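Local structure of putative acetyltransferase (Nocardia farcinica, 3D9W) at residues 38-51 with 133-146. The protein probably transfers acetyl groups to arylamine substrates. Residues are numbered along the deposited sequence; the frame is centred on the assembly and turned at random.
Sequences LRELVYRHTTAIPF and WMCDVGFGRGPLRP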
ATOM      1  N   LEU A  38     -11.472 -10.907   6.685  1.00 25.13           N
ATOM      2  CA  LEU A  38     -10.393 -10.479   5.799  1.00 22.53           C
ATOM      3  C   LEU A  38     -10.902  -9.518   4.748  1.00 21.95           C
ATOM      4  O   LEU A  38     -10.246  -8.535   4.435  1.00 23.38           O
ATOM      5  CB  LEU A  38      -9.740 -11.678   5.112  1.00 20.23           C
ATOM      6  CG  LEU A  38      -8.469 -11.384   4.314  1.00 17.73           C
ATOM      7  CD1 LEU A  38      -7.380 -10.860   5.228  1.00 16.33           C
ATOM      8  CD2 LEU A  38      -8.021 -12.650   3.636  1.00 17.28           C
ATOM      9  N   ARG A  39     -12.073  -9.802   4.196  1.00 22.04           N
ATOM     10  CA  ARG A  39     -12.639  -8.929   3.181  1.00 22.85           C
ATOM     11  C   ARG A  39     -12.975  -7.555   3.741  1.00 22.74           C
ATOM     12  O   ARG A  39     -13.046  -6.588   2.992  1.00 21.48           O
ATOM     13  CB  ARG A  39     -13.887  -9.557   2.561  1.00 23.22           C
ATOM     14  CG  ARG A  39     -13.599 -10.594   1.478  1.00 25.08           C
ATOM     15  CD  ARG A  39     -14.897 -11.220   0.987  1.00 27.61           C
ATOM     16  NE  ARG A  39     -15.904 -10.220   0.599  1.00 28.21           N
ATOM     17  CZ  ARG A  39     -16.051  -9.717  -0.627  1.00 27.96           C
ATOM     18  NH1 ARG A  39     -15.257 -10.117  -1.617  1.00 26.73           N
ATOM     19  NH2 ARG A  39     -16.994  -8.811  -0.856  1.00 26.85           N
ATOM     20  N   GLU A  40     -13.173  -7.461   5.057  1.00 23.35           N
ATOM     21  CA  GLU A  40     -13.482  -6.165   5.662  1.00 23.19           C
ATOM     22  C   GLU A  40     -12.221  -5.463   6.142  1.00 21.77           C
ATOM     23  O   GLU A  40     -12.116  -4.246   6.076  1.00 19.88           O
ATOM     24  CB  GLU A  40     -14.440  -6.303   6.840  1.00 24.10           C
ATOM     25  CG  GLU A  40     -15.133  -4.990   7.168  1.00 25.12           C
ATOM     26  CD  GLU A  40     -15.734  -4.984   8.555  1.00 27.25           C
ATOM     27  OE1 GLU A  40     -16.321  -6.024   8.946  1.00 28.73           O
ATOM     28  OE2 GLU A  40     -15.626  -3.942   9.246  1.00 26.24           O
ATOM     29  N   LEU A  41     -11.266  -6.239   6.631  1.00 21.85           N
ATOM     30  CA  LEU A  41     -10.017  -5.674   7.097  1.00 23.05           C
ATOM     31  C   LEU A  41      -9.376  -4.921   5.943  1.00 23.13           C
ATOM     32  O   LEU A  41      -8.998  -3.759   6.081  1.00 24.23           O
ATOM     33  CB  LEU A  41      -9.091  -6.785   7.588  1.00 24.18           C
ATOM     34  CG  LEU A  41      -9.538  -7.527   8.856  1.00 25.39           C
ATOM     35  CD1 LEU A  41      -8.514  -8.603   9.235  1.00 24.18           C
ATOM     36  CD2 LEU A  41      -9.679  -6.529   9.995  1.00 24.22           C
ATOM     37  N   VAL A  42      -9.276  -5.583   4.795  1.00 22.10           N
ATOM     38  CA  VAL A  42      -8.681  -4.980   3.610  1.00 21.98           C
ATOM     39  C   VAL A  42      -9.397  -3.713   3.157  1.00 23.12           C
ATOM     40  O   VAL A  42      -8.770  -2.709   2.809  1.00 23.24           O
ATOM     41  CB  VAL A  42      -8.673  -5.972   2.449  1.00 20.17           C
ATOM     42  CG1 VAL A  42      -8.072  -5.326   1.214  1.00 17.83           C
ATOM     43  CG2 VAL A  42      -7.889  -7.198   2.848  1.00 19.85           C
ATOM     44  N   TYR A  43     -10.717  -3.767   3.160  1.00 23.40           N
ATOM     45  CA  TYR A  43     -11.529  -2.639   2.747  1.00 24.11           C
ATOM     46  C   TYR A  43     -11.367  -1.427   3.674  1.00 24.39           C
ATOM     47  O   TYR A  43     -11.096  -0.313   3.218  1.00 23.78           O
ATOM     48  CB  TYR A  43     -12.987  -3.093   2.692  1.00 24.84           C
ATOM     49  CG  TYR A  43     -13.975  -2.045   2.253  1.00 26.10           C
ATOM     50  CD1 TYR A  43     -14.367  -1.022   3.119  1.00 27.50           C
ATOM     51  CD2 TYR A  43     -14.558  -2.101   0.989  1.00 26.48           C
ATOM     52  CE1 TYR A  43     -15.322  -0.082   2.743  1.00 28.44           C
ATOM     53  CE2 TYR A  43     -15.514  -1.171   0.598  1.00 28.46           C
ATOM     54  CZ  TYR A  43     -15.896  -0.163   1.484  1.00 29.98           C
ATOM     55  OH  TYR A  43     -16.867   0.742   1.121  1.00 31.89           O
ATOM     56  N   ARG A  44     -11.522  -1.649   4.974  1.00 24.49           N
ATOM     57  CA  ARG A  44     -11.406  -0.574   5.956  1.00 24.52           C
ATOM     58  C   ARG A  44     -10.058   0.127   5.889  1.00 24.37           C
ATOM     59  O   ARG A  44      -9.991   1.354   5.859  1.00 23.27           O
ATOM     60  CB  ARG A  44     -11.604  -1.127   7.371  1.00 26.11           C
ATOM     61  CG  ARG A  44     -12.946  -1.776   7.630  1.00 26.54           C
ATOM     62  CD  ARG A  44     -14.073  -0.813   7.361  1.00 28.40           C
ATOM     63  NE  ARG A  44     -15.357  -1.345   7.807  1.00 30.63           N
ATOM     64  CZ  ARG A  44     -16.523  -0.743   7.601  1.00 30.14           C
ATOM     65  NH1 ARG A  44     -16.560   0.416   6.954  1.00 28.18           N
ATOM     66  NH2 ARG A  44     -17.646  -1.301   8.035  1.00 28.45           N
ATOM     67  N   HIS A  45      -8.991  -0.671   5.876  1.00 24.08           N
ATOM     68  CA  HIS A  45      -7.618  -0.168   5.830  1.00 23.52           C
ATOM     69  C   HIS A  45      -7.323   0.602   4.553  1.00 22.22           C
ATOM     70  O   HIS A  45      -6.885   1.746   4.600  1.00 24.12           O
ATOM     71  CB  HIS A  45      -6.627  -1.335   5.970  1.00 24.74           C
ATOM     72  CG  HIS A  45      -5.197  -0.913   6.151  1.00 24.91           C
ATOM     73  ND1 HIS A  45      -4.431  -1.326   7.220  1.00 23.68           N
ATOM     74  CD2 HIS A  45      -4.386  -0.144   5.387  1.00 23.36           C
ATOM     75  CE1 HIS A  45      -3.211  -0.830   7.107  1.00 23.05           C
ATOM     76  NE2 HIS A  45      -3.158  -0.110   6.003  1.00 23.64           N
ATOM     77  N   THR A  46      -7.558  -0.020   3.409  1.00 20.80           N
ATOM     78  CA  THR A  46      -7.278   0.650   2.152  1.00 18.92           C
ATOM     79  C   THR A  46      -8.056   1.933   1.969  1.00 18.52           C
ATOM     80  O   THR A  46      -7.596   2.833   1.276  1.00 19.26           O
ATOM     81  CB  THR A  46      -7.556  -0.265   0.955  1.00 18.37           C
ATOM     82  OG1 THR A  46      -8.887  -0.792   1.054  1.00 16.39           O
ATOM     83  CG2 THR A  46      -6.534  -1.398   0.918  1.00 15.87           C
ATOM     84  N   THR A  47      -9.230   2.031   2.589  1.00 18.09           N
ATOM     85  CA  THR A  47     -10.052   3.238   2.440  1.00 17.41           C
ATOM     86  C   THR A  47      -9.955   4.203   3.611  1.00 16.18           C
ATOM     87  O   THR A  47     -10.575   5.265   3.601  1.00 14.42           O
ATOM     88  CB  THR A  47     -11.546   2.897   2.209  1.00 17.35           C
ATOM     89  OG1 THR A  47     -12.086   2.251   3.363  1.00 17.23           O
ATOM     90  CG2 THR A  47     -11.697   1.982   1.011  1.00 17.19           C
ATOM     91  N   ALA A  48      -9.160   3.836   4.610  1.00 15.72           N
ATOM     92  CA  ALA A  48      -8.990   4.670   5.785  1.00 15.96           C
ATOM     93  C   ALA A  48      -7.604   5.308   5.880  1.00 18.41           C
ATOM     94  O   ALA A  48      -7.489   6.513   6.124  1.00 18.79           O
ATOM     95  CB  ALA A  48      -9.268   3.854   7.040  1.00 11.74           C
ATOM     96  N   ILE A  49      -6.559   4.507   5.676  1.00 18.34           N
ATOM     97  CA  ILE A  49      -5.182   4.990   5.795  1.00 18.82           C
ATOM     98  C   ILE A  49      -4.638   5.734   4.577  1.00 19.06           C
ATOM     99  O   ILE A  49      -4.725   5.233   3.459  1.00 19.96           O
ATOM    100  CB  ILE A  49      -4.221   3.813   6.090  1.00 19.79           C
ATOM    101  CG1 ILE A  49      -4.776   2.958   7.233  1.00 20.59           C
ATOM    102  CG2 ILE A  49      -2.838   4.342   6.442  1.00 19.41           C
ATOM    103  CD1 ILE A  49      -4.997   3.720   8.513  1.00 18.34           C
ATOM    104  N   PRO A  50      -4.078   6.945   4.775  1.00 18.05           N
ATOM    105  CA  PRO A  50      -3.521   7.719   3.662  1.00 18.35           C
ATOM    106  C   PRO A  50      -2.198   7.117   3.154  1.00 18.56           C
ATOM    107  O   PRO A  50      -1.551   6.329   3.840  1.00 19.12           O
ATOM    108  CB  PRO A  50      -3.308   9.107   4.277  1.00 18.17           C
ATOM    109  CG  PRO A  50      -4.318   9.183   5.335  1.00 17.23           C
ATOM    110  CD  PRO A  50      -4.233   7.808   5.956  1.00 17.82           C
ATOM    111  N   PHE A  51      -1.804   7.492   1.947  1.00 18.00           N
ATOM    112  CA  PHE A  51      -0.552   7.015   1.382  1.00 18.16           C
ATOM    113  C   PHE A  51       0.390   8.210   1.228  1.00 19.05           C
ATOM    114  O   PHE A  51      -0.001   9.250   0.707  1.00 19.07           O
ATOM    115  CB  PHE A  51      -0.802   6.364   0.032  1.00 17.67           C
ATOM    116  CG  PHE A  51       0.436   5.872  -0.636  1.00 19.22           C
ATOM    117  CD1 PHE A  51       1.307   6.760  -1.265  1.00 20.03           C
ATOM    118  CD2 PHE A  51       0.735   4.518  -0.648  1.00 18.94           C
ATOM    119  CE1 PHE A  51       2.453   6.305  -1.900  1.00 20.60           C
ATOM    120  CE2 PHE A  51       1.878   4.051  -1.279  1.00 19.94           C
ATOM    121  CZ  PHE A  51       2.740   4.947  -1.908  1.00 20.74           C
ATOM    122  N   TRP A 133      -5.312 -15.995  -0.310  1.00 24.05           N
ATOM    123  CA  TRP A 133      -5.689 -14.630  -0.626  1.00 24.89           C
ATOM    124  C   TRP A 133      -4.526 -13.652  -0.610  1.00 25.94           C
ATOM    125  O   TRP A 133      -3.686 -13.670   0.295  1.00 25.34           O
ATOM    126  CB  TRP A 133      -6.785 -14.156   0.321  1.00 23.49           C
ATOM    127  CG  TRP A 133      -7.966 -15.036   0.246  1.00 24.09           C
ATOM    128  CD1 TRP A 133      -8.215 -16.146   1.001  1.00 24.49           C
ATOM    129  CD2 TRP A 133      -9.029 -14.945  -0.700  1.00 23.52           C
ATOM    130  NE1 TRP A 133      -9.371 -16.757   0.580  1.00 24.45           N
ATOM    131  CE2 TRP A 133      -9.894 -16.039  -0.464  1.00 23.72           C
ATOM    132  CE3 TRP A 133      -9.336 -14.049  -1.730  1.00 23.44           C
ATOM    133  CZ2 TRP A 133     -11.048 -16.260  -1.217  1.00 22.66           C
ATOM    134  CZ3 TRP A 133     -10.478 -14.265  -2.482  1.00 24.44           C
ATOM    135  CH2 TRP A 133     -11.324 -15.368  -2.220  1.00 24.19           C
ATOM    136  N   MET A 134      -4.483 -12.805  -1.636  1.00 26.28           N
ATOM    137  CA  MET A 134      -3.446 -11.796  -1.764  1.00 25.27           C
ATOM    138  C   MET A 134      -3.984 -10.490  -1.227  1.00 25.57           C
ATOM    139  O   MET A 134      -5.003  -9.998  -1.698  1.00 26.54           O
ATOM    140  CB  MET A 134      -3.058 -11.619  -3.228  1.00 24.51           C
ATOM    141  CG  MET A 134      -2.385 -12.828  -3.827  1.00 24.60           C
ATOM    142  SD  MET A 134      -0.907 -13.207  -2.908  1.00 26.57           S
ATOM    143  CE  MET A 134      -0.001 -11.662  -3.134  1.00 27.01           C
ATOM    144  N   CYS A 135      -3.312  -9.939  -0.223  1.00 25.94           N
ATOM    145  CA  CYS A 135      -3.734  -8.665   0.352  1.00 25.50           C
ATOM    146  C   CYS A 135      -2.717  -7.577   0.015  1.00 25.02           C
ATOM    147  O   CYS A 135      -1.593  -7.570   0.518  1.00 24.66           O
ATOM    148  CB  CYS A 135      -3.906  -8.788   1.870  1.00 26.08           C
ATOM    149  SG  CYS A 135      -5.197  -9.969   2.379  1.00 25.67           S
ATOM    150  N   ASP A 136      -3.119  -6.680  -0.876  1.00 25.24           N
ATOM    151  CA  ASP A 136      -2.274  -5.567  -1.285  1.00 24.49           C
ATOM    152  C   ASP A 136      -2.874  -4.325  -0.639  1.00 24.07           C
ATOM    153  O   ASP A 136      -3.682  -3.608  -1.232  1.00 23.89           O
ATOM    154  CB  ASP A 136      -2.266  -5.445  -2.804  1.00 25.22           C
ATOM    155  CG  ASP A 136      -1.357  -4.347  -3.282  1.00 26.70           C
ATOM    156  OD1 ASP A 136      -0.450  -3.983  -2.507  1.00 28.28           O
ATOM    157  OD2 ASP A 136      -1.543  -3.856  -4.423  1.00 26.98           O
ATOM    158  N   VAL A 137      -2.479  -4.087   0.599  1.00 23.24           N
ATOM    159  CA  VAL A 137      -3.011  -2.968   1.354  1.00 23.41           C
ATOM    160  C   VAL A 137      -2.129  -1.729   1.380  1.00 23.24           C
ATOM    161  O   VAL A 137      -2.479  -0.732   2.010  1.00 23.89           O
ATOM    162  CB  VAL A 137      -3.299  -3.397   2.822  1.00 23.70           C
ATOM    163  CG1 VAL A 137      -4.432  -4.421   2.861  1.00 21.36           C
ATOM    164  CG2 VAL A 137      -2.034  -3.980   3.452  1.00 20.04           C
ATOM    165  N   GLY A 138      -0.996  -1.773   0.695  1.00 22.58           N
ATOM    166  CA  GLY A 138      -0.116  -0.619   0.732  1.00 23.80           C
ATOM    167  C   GLY A 138       0.188   0.053  -0.591  1.00 25.08           C
ATOM    168  O   GLY A 138       1.001   0.983  -0.635  1.00 24.84           O
ATOM    169  N   PHE A 139      -0.456  -0.402  -1.668  1.00 25.30           N
ATOM    170  CA  PHE A 139      -0.205   0.182  -2.979  1.00 24.85           C
ATOM    171  C   PHE A 139      -0.690   1.630  -3.038  1.00 24.42           C
ATOM    172  O   PHE A 139      -0.079   2.466  -3.702  1.00 24.93           O
ATOM    173  CB  PHE A 139      -0.883  -0.633  -4.091  1.00 24.11           C
ATOM    174  CG  PHE A 139      -0.441  -0.235  -5.487  1.00 22.90           C
ATOM    175  CD1 PHE A 139       0.830  -0.568  -5.956  1.00 22.33           C
ATOM    176  CD2 PHE A 139      -1.278   0.513  -6.312  1.00 23.29           C
ATOM    177  CE1 PHE A 139       1.260  -0.161  -7.225  1.00 21.37           C
ATOM    178  CE2 PHE A 139      -0.858   0.928  -7.586  1.00 22.31           C
ATOM    179  CZ  PHE A 139       0.416   0.587  -8.039  1.00 20.83           C
ATOM    180  N   GLY A 140      -1.791   1.919  -2.348  1.00 22.74           N
ATOM    181  CA  GLY A 140      -2.318   3.267  -2.351  1.00 21.55           C
ATOM    182  C   GLY A 140      -3.549   3.390  -3.214  1.00 21.65           C
ATOM    183  O   GLY A 140      -4.235   4.402  -3.166  1.00 23.12           O
ATOM    184  N   ARG A 141      -3.826   2.358  -4.004  1.00 20.82           N
ATOM    185  CA  ARG A 141      -4.985   2.337  -4.885  1.00 19.69           C
ATOM    186  C   ARG A 141      -5.697   0.993  -4.754  1.00 20.47           C
ATOM    187  O   ARG A 141      -6.082   0.377  -5.748  1.00 20.46           O
ATOM    188  CB  ARG A 141      -4.543   2.554  -6.332  1.00 19.86           C
ATOM    189  CG  ARG A 141      -5.675   2.694  -7.354  1.00 19.53           C
ATOM    190  CD  ARG A 141      -5.084   2.993  -8.717  1.00 22.43           C
ATOM    191  NE  ARG A 141      -6.070   3.192  -9.775  1.00 22.80           N
ATOM    192  CZ  ARG A 141      -6.822   2.230 -10.298  1.00 22.97           C
ATOM    193  NH1 ARG A 141      -6.724   0.977  -9.861  1.00 20.29           N
ATOM    194  NH2 ARG A 141      -7.652   2.523 -11.285  1.00 23.14           N
ATOM    195  N   GLY A 142      -5.873   0.541  -3.519  1.00 19.68           N
ATOM    196  CA  GLY A 142      -6.524  -0.730  -3.303  1.00 18.40           C
ATOM    197  C   GLY A 142      -5.651  -1.821  -3.870  1.00 19.14           C
ATOM    198  O   GLY A 142      -4.444  -1.632  -3.991  1.00 18.88           O
ATOM    199  N   PRO A 143      -6.223  -2.974  -4.243  1.00 19.58           N
ATOM    200  CA  PRO A 143      -7.641  -3.334  -4.175  1.00 18.99           C
ATOM    201  C   PRO A 143      -8.220  -3.253  -2.771  1.00 19.33           C
ATOM    202  O   PRO A 143      -7.545  -3.587  -1.806  1.00 18.51           O
ATOM    203  CB  PRO A 143      -7.647  -4.757  -4.703  1.00 19.11           C
ATOM    204  CG  PRO A 143      -6.562  -4.742  -5.675  1.00 19.40           C
ATOM    205  CD  PRO A 143      -5.471  -4.032  -4.930  1.00 18.70           C
ATOM    206  N   LEU A 144      -9.476  -2.822  -2.665  1.00 20.61           N
ATOM    207  CA  LEU A 144     -10.141  -2.713  -1.363  1.00 20.67           C
ATOM    208  C   LEU A 144     -10.746  -4.027  -0.854  1.00 20.48           C
ATOM    209  O   LEU A 144     -11.546  -4.028   0.075  1.00 20.56           O
ATOM    210  CB  LEU A 144     -11.210  -1.615  -1.397  1.00 19.11           C
ATOM    211  CG  LEU A 144     -12.167  -1.552  -2.585  1.00 18.04           C
ATOM    212  CD1 LEU A 144     -13.049  -2.792  -2.612  1.00 17.59           C
ATOM    213  CD2 LEU A 144     -13.009  -0.288  -2.474  1.00 15.87           C
ATOM    214  N   ARG A 145     -10.347  -5.135  -1.479  1.00 21.52           N
ATOM    215  CA  ARG A 145     -10.778  -6.491  -1.109  1.00 21.48           C
ATOM    216  C   ARG A 145      -9.636  -7.369  -1.563  1.00 20.10           C
ATOM    217  O   ARG A 145      -8.990  -7.074  -2.564  1.00 20.43           O
ATOM    218  CB  ARG A 145     -12.047  -6.930  -1.853  1.00 22.67           C
ATOM    219  CG  ARG A 145     -13.229  -5.979  -1.718  1.00 24.93           C
ATOM    220  CD  ARG A 145     -14.465  -6.690  -1.227  1.00 24.21           C
ATOM    221  NE  ARG A 145     -14.598  -6.641   0.226  1.00 23.55           N
ATOM    222  CZ  ARG A 145     -15.413  -5.815   0.880  1.00 23.37           C
ATOM    223  NH1 ARG A 145     -16.167  -4.958   0.208  1.00 22.50           N
ATOM    224  NH2 ARG A 145     -15.492  -5.868   2.208  1.00 22.12           N
ATOM    225  N   PRO A 146      -9.359  -8.454  -0.835  1.00 19.25           N
ATOM    226  CA  PRO A 146      -8.260  -9.317  -1.258  1.00 19.03           C
ATOM    227  C   PRO A 146      -8.623 -10.068  -2.534  1.00 19.73           C
ATOM    228  O   PRO A 146      -9.795 -10.327  -2.802  1.00 20.00           O
ATOM    229  CB  PRO A 146      -8.091 -10.249  -0.070  1.00 20.08           C
ATOM    230  CG  PRO A 146      -9.504 -10.414   0.407  1.00 19.57           C
ATOM    231  CD  PRO A 146     -10.040  -9.004   0.348  1.00 19.30           C
TER
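The backbone oxygen Arg39 O accepts two weak hydrogen bonds from Arg145, from NH2 at 2.7 Å and from NE at 3.2 Å. Both bonds are bent. The CB of Arg145 points away from helix 38-48. Its chain bends twice and brings the guanidinium back to the helix. That group lies between Tyr43 CD2 on one face and Arg39 NH2 on the other. The two guanidinium planes are nearly parallel, 11° apart, and Arg145 CD sits over one face of the Arg39 group. The two positively charged guanidiniums thus lie near each other.

Leu144 lies alongside Tyr43, with CD1 nearest the ring at CD2. Deeper in, Val42 CG1 packs on the backbone around Leu144 and on Val137 CG1. Its CG2 meets Pro146 CD at 3.8 Å. Leu38 CD1 reaches Cys135 SG at 3.7 Å. Thr46 OG1 turns back to Val42 O (chi1 53°), a bond of 2.6 Å. Thr46 N reaches the same oxygen from the opposite face of its carbonyl plane. Thr46 CG2 is left to pack against Pro143 O and Val137. Past the helix, the Phe51 ring edge meets Gly138 O in plane, CE2 to O 3.3 Å.

Phe89 of helix 82-95 touches both Val42 and Val137. His45 is fixed by Asn85 and Tyr21. Asp136 OD1 is hydrogen-bonded to His119 NE2, and OD2 makes a salt bridge with Arg190. The contact thus packs helix 35-48 against the end of strand 132-135 and the loop that follows it. The Asp136-His119 pair is consistent with the His-Asp part of the Cys-His-Asp triad of arylamine N-acetyltransferases.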